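Local coordinates for phage-related conserved hypothetical protein, BB2244 (Bordetella bronchiseptica, PDB 2BDV) that is of unknown function but, as a member of the SRAP (SOS response associated peptidase) family, may act in the response to damaged DNA, at residues 45-50 and 177-182; 117-122 and 202-207; 69-74 and 83-88. One frame throughout, in Å; residues are numbered along the deposited sequence.

Contact 1. Residues 45-50 and 177-182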
loop_
_atom_site.group_PDB
_atom_site.type_symbol
_atom_site.label_atom_id
_atom_site.label_comp_id
_atom_site.label_asym_id
_atom_site.label_seq_id
_atom_site.Cartn_x
_atom_site.Cartn_y
_atom_site.Cartn_z
HETATM N N MSE A 45 -7.182 -1.362 -6.824
HETATM C CA MSE A 45 -7.863 -2.380 -7.606
HETATM C C MSE A 45 -8.420 -3.397 -6.623
HETATM O O MSE A 45 -7.748 -3.759 -5.654
HETATM C CB MSE A 45 -6.896 -3.024 -8.596
HETATM C CG MSE A 45 -6.396 -2.020 -9.623
HETATM SE SE MSE A 45 -5.424 -2.791 -11.096
HETATM C CE MSE A 45 -3.749 -3.045 -10.210
ATOM N N HIS A 46 -9.654 -3.837 -6.867
ATOM C CA HIS A 46 -10.323 -4.781 -5.970
ATOM C C HIS A 46 -11.616 -5.379 -6.527
ATOM O O HIS A 46 -12.076 -5.018 -7.607
ATOM C CB HIS A 46 -10.656 -4.074 -4.657
ATOM C CG HIS A 46 -11.645 -2.959 -4.815
ATOM N ND1 HIS A 46 -12.967 -3.174 -5.140
ATOM C CD2 HIS A 46 -11.494 -1.615 -4.719
ATOM C CE1 HIS A 46 -13.590 -2.010 -5.238
ATOM N NE2 HIS A 46 -12.719 -1.051 -4.987
ATOM N N ARG A 47 -12.197 -6.286 -5.749
ATOM C CA ARG A 47 -13.448 -6.943 -6.099
ATOM C C ARG A 47 -14.318 -6.948 -4.840
ATOM O O ARG A 47 -14.907 -7.964 -4.472
ATOM C CB ARG A 47 -13.166 -8.372 -6.572
ATOM C CG ARG A 47 -12.162 -8.413 -7.708
ATOM C CD ARG A 47 -11.836 -9.826 -8.128
ATOM N NE ARG A 47 -12.997 -10.539 -8.655
ATOM C CZ ARG A 47 -12.973 -11.825 -8.988
ATOM N NH1 ARG A 47 -14.062 -12.418 -9.457
ATOM N NH2 ARG A 47 -11.852 -12.521 -8.836
ATOM N N LEU A 48 -14.394 -5.791 -4.188
ATOM C CA LEU A 48 -15.151 -5.648 -2.947
ATOM C C LEU A 48 -16.668 -5.627 -3.100
ATOM O O LEU A 48 -17.394 -5.992 -2.175
ATOM C CB LEU A 48 -14.704 -4.381 -2.218
ATOM C CG LEU A 48 -13.215 -4.336 -1.881
ATOM C CD1 LEU A 48 -12.867 -3.003 -1.215
ATOM C CD2 LEU A 48 -12.867 -5.503 -0.985
ATOM N N VAL A 49 -17.145 -5.189 -4.258
ATOM C CA VAL A 49 -18.578 -5.126 -4.490
ATOM C C VAL A 49 -19.033 -6.123 -5.554
ATOM O O VAL A 49 -18.674 -6.002 -6.729
ATOM C CB VAL A 49 -19.004 -3.708 -4.913
ATOM C CG1 VAL A 49 -20.533 -3.625 -4.996
ATOM C CG2 VAL A 49 -18.457 -2.679 -3.916
ATOM N N ASP A 50 -19.827 -7.101 -5.122
ATOM C CA ASP A 50 -20.365 -8.140 -6.001
ATOM C C ASP A 50 -19.302 -8.875 -6.817
ATOM O O ASP A 50 -19.520 -9.185 -7.984
ATOM C CB ASP A 50 -21.406 -7.530 -6.943
ATOM C CG ASP A 50 -22.725 -7.243 -6.249
ATOM O OD1 ASP A 50 -23.457 -6.363 -6.747
ATOM O OD2 ASP A 50 -23.045 -7.903 -5.222
ATOM N N TRP A 177 -5.273 -12.897 -4.063
ATOM C CA TRP A 177 -5.543 -12.032 -2.924
ATOM C C TRP A 177 -6.866 -11.268 -3.053
ATOM O O TRP A 177 -7.653 -11.243 -2.114
ATOM C CB TRP A 177 -4.371 -11.056 -2.728
ATOM C CG TRP A 177 -4.574 -9.990 -1.668
ATOM C CD1 TRP A 177 -4.891 -8.674 -1.878
ATOM C CD2 TRP A 177 -4.417 -10.141 -0.251
ATOM N NE1 TRP A 177 -4.933 -7.995 -0.681
ATOM C CE2 TRP A 177 -4.652 -8.871 0.334
ATOM C CE3 TRP A 177 -4.103 -11.224 0.585
ATOM C CZ2 TRP A 177 -4.577 -8.656 1.718
ATOM C CZ3 TRP A 177 -4.028 -11.009 1.958
ATOM C CH2 TRP A 177 -4.267 -9.732 2.510
ATOM N N VAL A 178 -7.130 -10.671 -4.216
ATOM C CA VAL A 178 -8.363 -9.900 -4.409
ATOM C C VAL A 178 -9.624 -10.752 -4.671
ATOM O O VAL A 178 -10.745 -10.245 -4.597
ATOM C CB VAL A 178 -8.195 -8.862 -5.564
ATOM C CG1 VAL A 178 -7.939 -9.582 -6.892
ATOM C CG2 VAL A 178 -9.451 -8.001 -5.689
ATOM N N ASP A 179 -9.430 -12.039 -4.961
ATOM C CA ASP A 179 -10.514 -12.995 -5.243
ATOM C C ASP A 179 -11.319 -13.295 -3.974
ATOM O O ASP A 179 -10.844 -13.990 -3.070
ATOM C CB ASP A 179 -9.914 -14.295 -5.813
ATOM C CG ASP A 179 -10.962 -15.231 -6.434
ATOM O OD1 ASP A 179 -10.570 -16.064 -7.285
ATOM O OD2 ASP A 179 -12.154 -15.155 -6.068
ATOM N N PRO A 180 -12.558 -12.787 -3.901
ATOM C CA PRO A 180 -13.426 -12.998 -2.740
ATOM C C PRO A 180 -13.615 -14.474 -2.370
ATOM O O PRO A 180 -13.971 -14.797 -1.237
ATOM C CB PRO A 180 -14.726 -12.313 -3.155
ATOM C CG PRO A 180 -14.736 -12.467 -4.634
ATOM C CD PRO A 180 -13.306 -12.183 -5.018
ATOM N N ALA A 181 -13.355 -15.364 -3.323
ATOM C CA ALA A 181 -13.507 -16.795 -3.095
ATOM C C ALA A 181 -12.368 -17.405 -2.277
ATOM O O ALA A 181 -12.546 -18.445 -1.639
ATOM C CB ALA A 181 -13.630 -17.521 -4.430
ATOM N N THR A 182 -11.195 -16.777 -2.293
ATOM C CA THR A 182 -10.064 -17.317 -1.538
ATOM C C THR A 182 -10.268 -17.126 -0.042
ATOM O O THR A 182 -10.503 -16.017 0.425
ATOM C CB THR A 182 -8.730 -16.652 -1.942
ATOM O OG1 THR A 182 -8.696 -15.310 -1.451
ATOM C CG2 THR A 182 -8.581 -16.639 -3.453
#
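Where the helix 171-178 runs out into an Asx turn, its last residue, Val178, and the two that follow, Asp179 and Pro180, pack against His46 and Arg47 of residues 45-50, near the end of strand 43-46 of the two-stranded antiparallel sheet. Val178 makes the apolar half of the contact mainly through CG2, which stands anti to the backbone N. This methyl presses on the other backbone, 3.3 Å from CA of His46, and CG of Arg47 lies 3.4 Å from it. A short branched residue suits this place, because it brings a methyl close to a main chain without a long side chain to fold away. Trp177, the preceding helix residue, packs on Leu96 of strand 94-99, so this end of the helix lies against both the two-stranded and the mixed sheet. Arg47 runs at about a right angle across Val178, its aliphatic part over the methyl and its guanidinium beyond it. One face of that group receives CD of Pro180, 4.0 Å from CZ and offset toward the rim. Asp179 lies alongside, but its OD2 is 3.8 Å from NH2 of Arg47 and well out of the guanidinium plane, a long salt bridge of charge alone. The stronger polar partner of Arg47 lies outside: NE donates to the carbonyl of Gln51, and NH1 has a weak, long ion pair with Glu53. Asp179 OD2 also accepts from N of Ala181 at 3.0 Å, the bond that defines the Asx turn, while Thr182 N to Asp179 O closes an overlapping type I turn from Asp179 to Thr182.

Contact 2. Residues 117-122 and 202-207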
loop_
_atom_site.group_PDB
_atom_site.type_symbol
_atom_site.label_atom_id
_atom_site.label_comp_id
_atom_site.label_asym_id
_atom_site.label_seq_id
_atom_site.Cartn_x
_atom_site.Cartn_y
_atom_site.Cartn_z
ATOM N N GLN A 117 17.428 12.158 4.381
ATOM C CA GLN A 117 17.600 12.062 2.936
ATOM C C GLN A 117 16.544 11.125 2.331
ATOM O O GLN A 117 16.579 9.913 2.539
ATOM C CB GLN A 117 19.006 11.534 2.624
ATOM C CG GLN A 117 19.214 11.089 1.181
ATOM C CD GLN A 117 19.049 12.225 0.183
ATOM O OE1 GLN A 117 19.823 13.185 0.183
ATOM N NE2 GLN A 117 18.036 12.122 -0.670
ATOM N N PRO A 118 15.584 11.683 1.583
ATOM C CA PRO A 118 14.544 10.849 0.970
ATOM C C PRO A 118 15.063 9.978 -0.186
ATOM O O PRO A 118 15.869 10.430 -1.000
ATOM C CB PRO A 118 13.514 11.881 0.499
ATOM C CG PRO A 118 14.363 13.085 0.181
ATOM C CD PRO A 118 15.339 13.117 1.331
ATOM N N TYR A 119 14.612 8.727 -0.242
ATOM C CA TYR A 119 15.008 7.808 -1.309
ATOM C C TYR A 119 13.766 7.315 -2.049
ATOM O O TYR A 119 12.680 7.225 -1.467
ATOM C CB TYR A 119 15.751 6.583 -0.745
ATOM C CG TYR A 119 17.196 6.829 -0.388
ATOM C CD1 TYR A 119 17.543 7.448 0.813
ATOM C CD2 TYR A 119 18.217 6.491 -1.273
ATOM C CE1 TYR A 119 18.870 7.732 1.124
ATOM C CE2 TYR A 119 19.549 6.769 -0.973
ATOM C CZ TYR A 119 19.868 7.394 0.226
ATOM O OH TYR A 119 21.182 7.709 0.509
ATOM N N TYR A 120 13.916 7.007 -3.332
ATOM C CA TYR A 120 12.802 6.478 -4.117
ATOM C C TYR A 120 13.160 5.020 -4.449
ATOM O O TYR A 120 14.238 4.761 -4.977
ATOM C CB TYR A 120 12.607 7.282 -5.417
ATOM C CG TYR A 120 11.532 6.707 -6.322
ATOM C CD1 TYR A 120 10.214 6.614 -5.887
ATOM C CD2 TYR A 120 11.836 6.244 -7.599
ATOM C CE1 TYR A 120 9.227 6.078 -6.690
ATOM C CE2 TYR A 120 10.850 5.699 -8.424
ATOM C CZ TYR A 120 9.541 5.621 -7.957
ATOM O OH TYR A 120 8.535 5.096 -8.743
ATOM N N ILE A 121 12.269 4.084 -4.113
ATOM C CA ILE A 121 12.480 2.648 -4.355
ATOM C C ILE A 121 11.501 2.151 -5.411
ATOM O O ILE A 121 10.326 2.505 -5.378
ATOM C CB ILE A 121 12.228 1.768 -3.079
ATOM C CG1 ILE A 121 13.092 2.224 -1.907
ATOM C CG2 ILE A 121 12.600 0.328 -3.354
ATOM C CD1 ILE A 121 12.580 3.420 -1.190
ATOM N N HIS A 122 11.970 1.324 -6.343
ATOM C CA HIS A 122 11.080 0.806 -7.385
ATOM C C HIS A 122 11.544 -0.528 -7.967
ATOM O O HIS A 122 12.613 -1.037 -7.628
ATOM C CB HIS A 122 10.954 1.836 -8.508
ATOM C CG HIS A 122 12.215 2.012 -9.291
ATOM N ND1 HIS A 122 12.643 1.093 -10.224
ATOM C CD2 HIS A 122 13.176 2.962 -9.229
ATOM C CE1 HIS A 122 13.817 1.468 -10.701
ATOM N NE2 HIS A 122 14.162 2.599 -10.114
ATOM N N TRP A 202 17.019 1.569 -6.012
ATOM C CA TRP A 202 16.596 2.853 -5.463
ATOM C C TRP A 202 17.668 3.913 -5.574
ATOM O O TRP A 202 18.842 3.602 -5.749
ATOM C CB TRP A 202 16.193 2.686 -3.994
ATOM C CG TRP A 202 17.249 2.050 -3.156
ATOM C CD1 TRP A 202 18.319 2.665 -2.568
ATOM C CD2 TRP A 202 17.361 0.661 -2.841
ATOM N NE1 TRP A 202 19.090 1.739 -1.906
ATOM C CE2 TRP A 202 18.523 0.499 -2.059
ATOM C CE3 TRP A 202 16.589 -0.470 -3.148
ATOM C CZ2 TRP A 202 18.938 -0.749 -1.576
ATOM C CZ3 TRP A 202 16.999 -1.715 -2.671
ATOM C CH2 TRP A 202 18.163 -1.842 -1.893
ATOM N N TYR A 203 17.256 5.172 -5.487
ATOM C CA TYR A 203 18.202 6.273 -5.558
ATOM C C TYR A 203 17.731 7.434 -4.683
ATOM O O TYR A 203 16.548 7.531 -4.342
ATOM C CB TYR A 203 18.386 6.741 -7.013
ATOM C CG TYR A 203 17.102 7.099 -7.734
ATOM C CD1 TYR A 203 16.408 6.146 -8.491
ATOM C CD2 TYR A 203 16.567 8.377 -7.635
ATOM C CE1 TYR A 203 15.211 6.467 -9.129
ATOM C CE2 TYR A 203 15.373 8.708 -8.262
ATOM C CZ TYR A 203 14.698 7.757 -9.005
ATOM O OH TYR A 203 13.510 8.092 -9.619
ATOM N N PRO A 204 18.658 8.326 -4.290
ATOM C CA PRO A 204 18.255 9.456 -3.455
ATOM C C PRO A 204 17.578 10.513 -4.315
ATOM O O PRO A 204 18.096 10.876 -5.375
ATOM C CB PRO A 204 19.580 9.936 -2.871
ATOM C CG PRO A 204 20.537 9.690 -4.007
ATOM C CD PRO A 204 20.115 8.328 -4.525
ATOM N N VAL A 205 16.414 10.988 -3.883
ATOM C CA VAL A 205 15.719 12.017 -4.641
ATOM C C VAL A 205 16.364 13.344 -4.259
ATOM O O VAL A 205 16.555 13.632 -3.080
ATOM C CB VAL A 205 14.205 12.036 -4.319
ATOM C CG1 VAL A 205 13.998 12.070 -2.841
ATOM C CG2 VAL A 205 13.547 13.243 -4.982
ATOM N N ARG A 206 16.708 14.140 -5.262
ATOM C CA ARG A 206 17.384 15.408 -5.037
ATOM C C ARG A 206 16.433 16.593 -4.968
ATOM O O ARG A 206 16.795 17.663 -4.476
ATOM C CB ARG A 206 18.433 15.600 -6.135
ATOM C CG ARG A 206 19.239 14.316 -6.387
ATOM C CD ARG A 206 20.307 14.482 -7.463
ATOM N NE ARG A 206 20.786 13.200 -7.969
ATOM C CZ ARG A 206 21.852 13.055 -8.751
ATOM N NH1 ARG A 206 22.558 14.119 -9.112
ATOM N NH2 ARG A 206 22.207 11.853 -9.191
ATOM N N GLN A 207 15.212 16.391 -5.450
ATOM C CA GLN A 207 14.193 17.435 -5.430
ATOM C C GLN A 207 13.551 17.448 -4.039
ATOM O O GLN A 207 13.972 16.706 -3.146
ATOM C CB GLN A 207 13.131 17.158 -6.507
ATOM C CG GLN A 207 12.115 16.075 -6.146
ATOM C CD GLN A 207 11.261 15.628 -7.328
ATOM O OE1 GLN A 207 10.192 15.039 -7.150
ATOM N NE2 GLN A 207 11.737 15.893 -8.539
#
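Tyr119 and Pro204 meet on one face of the sheet, with the proline CB over the flat of the tyrosine ring, 4.1 Å from its centroid and 27° off the normal, a CH-pi contact in which the compact proline ring offers C-H groups to the electron-rich tyrosine face. Ile121 and Trp202 follow on that face, lying side by side and pointing the same way, with CG1 of Ile121 3.8 Å from CB of Trp202. The other face carries Tyr120 and Tyr203, also side by side; their planes stand 62° apart, an oblique pair in which OH of Tyr203 comes 3.2 Å from CD2 of Tyr120 and CB of Tyr120 lies over a face of the Tyr203 ring. The backbones of strands 116-123 and 201-204 run antiparallel and pair at Tyr120/Tyr203, where Tyr120 N gives a nearly straight bond of 2.9 Å to Tyr203 O and Tyr203 N returns one of 3.1 Å to Tyr120 O. Past Pro204, which has no N-H to give, Val205 N bonds to Pro118 O. The same oxygen takes Gln117 NE2 at 2.8 Å from the opposite face of its plane, and that amide also donates to Val205 O. One glutamine amide thus bridges two backbone carbonyls, carrying polar pairing beyond this outermost strand's last residue.

Contact 3. Residues 69-74 and 83-88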
loop_
_atom_site.group_PDB
_atom_site.type_symbol
_atom_site.label_atom_id
_atom_site.label_comp_id
_atom_site.label_asym_id
_atom_site.label_seq_id
_atom_site.Cartn_x
_atom_site.Cartn_y
_atom_site.Cartn_z
ATOM N N PHE A 69 -6.545 6.828 16.183
ATOM C CA PHE A 69 -5.441 6.299 15.405
ATOM C C PHE A 69 -5.705 6.470 13.916
ATOM O O PHE A 69 -6.835 6.328 13.453
ATOM C CB PHE A 69 -5.246 4.812 15.695
ATOM C CG PHE A 69 -4.247 4.520 16.779
ATOM C CD1 PHE A 69 -3.110 5.310 16.932
ATOM C CD2 PHE A 69 -4.396 3.400 17.588
ATOM C CE1 PHE A 69 -2.130 4.986 17.871
ATOM C CE2 PHE A 69 -3.423 3.065 18.527
ATOM C CZ PHE A 69 -2.286 3.861 18.667
ATOM N N PHE A 70 -4.656 6.780 13.171
ATOM C CA PHE A 70 -4.773 6.933 11.735
ATOM C C PHE A 70 -3.783 5.956 11.131
ATOM O O PHE A 70 -2.702 6.340 10.683
ATOM C CB PHE A 70 -4.436 8.355 11.320
ATOM C CG PHE A 70 -4.624 8.613 9.860
ATOM C CD1 PHE A 70 -3.527 8.887 9.043
ATOM C CD2 PHE A 70 -5.898 8.611 9.302
ATOM C CE1 PHE A 70 -3.697 9.156 7.686
ATOM C CE2 PHE A 70 -6.086 8.876 7.944
ATOM C CZ PHE A 70 -4.982 9.154 7.132
HETATM N N MSE A 71 -4.165 4.684 11.137
HETATM C CA MSE A 71 -3.327 3.609 10.625
HETATM C C MSE A 71 -3.157 3.618 9.114
HETATM O O MSE A 71 -4.132 3.517 8.362
HETATM C CB MSE A 71 -3.897 2.269 11.080
HETATM C CG MSE A 71 -3.824 2.057 12.584
HETATM SE SE MSE A 71 -5.098 0.720 13.179
HETATM C CE MSE A 71 -5.927 1.717 14.621
ATOM N N ILE A 72 -1.901 3.720 8.686
ATOM C CA ILE A 72 -1.553 3.750 7.268
ATOM C C ILE A 72 -0.927 2.450 6.780
ATOM O O ILE A 72 -0.938 2.160 5.586
ATOM C CB ILE A 72 -0.571 4.890 6.960
ATOM C CG1 ILE A 72 0.726 4.680 7.752
ATOM C CG2 ILE A 72 -1.205 6.222 7.311
ATOM C CD1 ILE A 72 1.818 5.679 7.424
ATOM N N ASN A 73 -0.364 1.685 7.707
ATOM C CA ASN A 73 0.263 0.409 7.385
ATOM C C ASN A 73 -0.353 -0.672 8.267
ATOM O O ASN A 73 -0.746 -0.401 9.402
ATOM C CB ASN A 73 1.779 0.452 7.647
ATOM C CG ASN A 73 2.495 1.506 6.821
ATOM O OD1 ASN A 73 2.164 1.733 5.653
ATOM N ND2 ASN A 73 3.498 2.141 7.418
ATOM N N ALA A 74 -0.434 -1.892 7.746
ATOM C CA ALA A 74 -0.992 -3.005 8.502
ATOM C C ALA A 74 0.103 -4.048 8.733
ATOM O O ALA A 74 0.517 -4.742 7.803
ATOM C CB ALA A 74 -2.163 -3.620 7.745
ATOM N N GLY A 83 -5.005 -10.466 14.534
ATOM C CA GLY A 83 -5.257 -9.481 15.568
ATOM C C GLY A 83 -6.031 -8.270 15.087
ATOM O O GLY A 83 -6.262 -8.095 13.889
ATOM N N TRP A 84 -6.427 -7.437 16.043
ATOM C CA TRP A 84 -7.176 -6.213 15.794
ATOM C C TRP A 84 -6.270 -5.201 15.089
ATOM O O TRP A 84 -5.084 -5.098 15.399
ATOM C CB TRP A 84 -7.657 -5.617 17.136
ATOM C CG TRP A 84 -8.640 -4.464 17.017
ATOM C CD1 TRP A 84 -9.982 -4.547 16.759
ATOM C CD2 TRP A 84 -8.344 -3.060 17.132
ATOM N NE1 TRP A 84 -10.536 -3.283 16.707
ATOM C CE2 TRP A 84 -9.553 -2.356 16.932
ATOM C CE3 TRP A 84 -7.176 -2.331 17.384
ATOM C CZ2 TRP A 84 -9.626 -0.961 16.975
ATOM C CZ3 TRP A 84 -7.245 -0.936 17.426
ATOM C CH2 TRP A 84 -8.466 -0.268 17.222
ATOM N N PRO A 85 -6.823 -4.446 14.129
ATOM C CA PRO A 85 -8.224 -4.541 13.714
ATOM C C PRO A 85 -8.336 -5.247 12.371
ATOM O O PRO A 85 -9.427 -5.454 11.846
ATOM C CB PRO A 85 -8.635 -3.086 13.620
ATOM C CG PRO A 85 -7.422 -2.488 12.993
ATOM C CD PRO A 85 -6.277 -3.124 13.772
ATOM N N TRP A 86 -7.188 -5.606 11.816
ATOM C CA TRP A 86 -7.139 -6.262 10.519
ATOM C C TRP A 86 -7.923 -7.573 10.446
ATOM O O TRP A 86 -8.330 -7.982 9.364
ATOM C CB TRP A 86 -5.675 -6.480 10.137
ATOM C CG TRP A 86 -4.856 -5.248 10.398
ATOM C CD1 TRP A 86 -3.729 -5.161 11.161
ATOM C CD2 TRP A 86 -5.141 -3.916 9.951
ATOM N NE1 TRP A 86 -3.297 -3.863 11.222
ATOM C CE2 TRP A 86 -4.141 -3.074 10.489
ATOM C CE3 TRP A 86 -6.143 -3.352 9.151
ATOM C CZ2 TRP A 86 -4.111 -1.693 10.254
ATOM C CZ3 TRP A 86 -6.114 -1.975 8.917
ATOM C CH2 TRP A 86 -5.102 -1.164 9.469
ATOM N N LYS A 87 -8.150 -8.228 11.582
ATOM C CA LYS A 87 -8.891 -9.487 11.575
ATOM C C LYS A 87 -10.304 -9.277 11.046
ATOM O O LYS A 87 -10.994 -10.226 10.692
ATOM C CB LYS A 87 -8.962 -10.084 12.985
ATOM C CG LYS A 87 -9.691 -9.213 14.004
ATOM C CD LYS A 87 -9.628 -9.810 15.414
ATOM C CE LYS A 87 -9.986 -8.769 16.472
ATOM N NZ LYS A 87 -10.029 -9.329 17.857
ATOM N N LEU A 88 -10.722 -8.019 10.990
ATOM C CA LEU A 88 -12.055 -7.667 10.523
ATOM C C LEU A 88 -12.113 -7.378 9.023
ATOM O O LEU A 88 -13.194 -7.237 8.448
ATOM C CB LEU A 88 -12.533 -6.437 11.291
ATOM C CG LEU A 88 -12.451 -6.539 12.825
ATOM C CD1 LEU A 88 -12.666 -5.161 13.440
ATOM C CD2 LEU A 88 -13.484 -7.530 13.344
#
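Ala74 and Trp86 form the tight part of this contact: the methyl CB of Ala74 sits over the indole, 3.6 Å from the centroid of the five-membered ring and 19° off its normal, a CH-pi contact. A methyl is small enough to let the strand backbone approach the indole, with CB 3.4 Å from CE2 of Trp86. Ala148 of the neighbouring strand 147-151 and Ile79 of helix 76-80 also touch this buried indole. The Trp84-Pro85 peptide is cis, and the proline ring lies against a face of each tryptophan, its CD toward the rim of Trp86. The packing is looser round Met71, a selenomethionine here. With CG beside the backbone N (chi1 -66°), its chain crosses Trp86 obliquely and brings SE to 3.9 Å from CZ2, a Met-aromatic contact approached at a slant. SE also lies 4.0 Å from CG of Pro85, and beyond it the chain bends so that CE reaches 4.1 Å from CZ3 of Trp84. That indole is solvent-exposed, with CB of Pro85 over the centre of one face, 3.4 Å above the plane. No hydrogen bond links the two segments; dispersion between apolar side chains and indoles holds them, the long, flexible methionine-type chain fitting against Trp84, Pro85 and Trp86 by shape more than by exact direction.

Overall arrangement
Following the chain from the N terminus, the first segment met in these contacts is 45-50, at the end of strand 43-46; it packs against residues 177-182 in contact 1, closing a loop of 126 residues. Within that loop, contact 3 joins strand 73-75, an outermost strand of the mixed sheet, to the loop before strand 94-99, with helix 76-80 between its two segments. Contact 2 begins later, at 117-122, and ends at 202-207, beyond 177-182, so contacts 1 and 2 cross; contacts 3 and 2 simply follow in series. Contact 1 joins the two-stranded sheet to the end of helix 171-178, whereas contact 2 adds the last strand to the four-stranded antiparallel sheet. Their centres are about 33 Å apart.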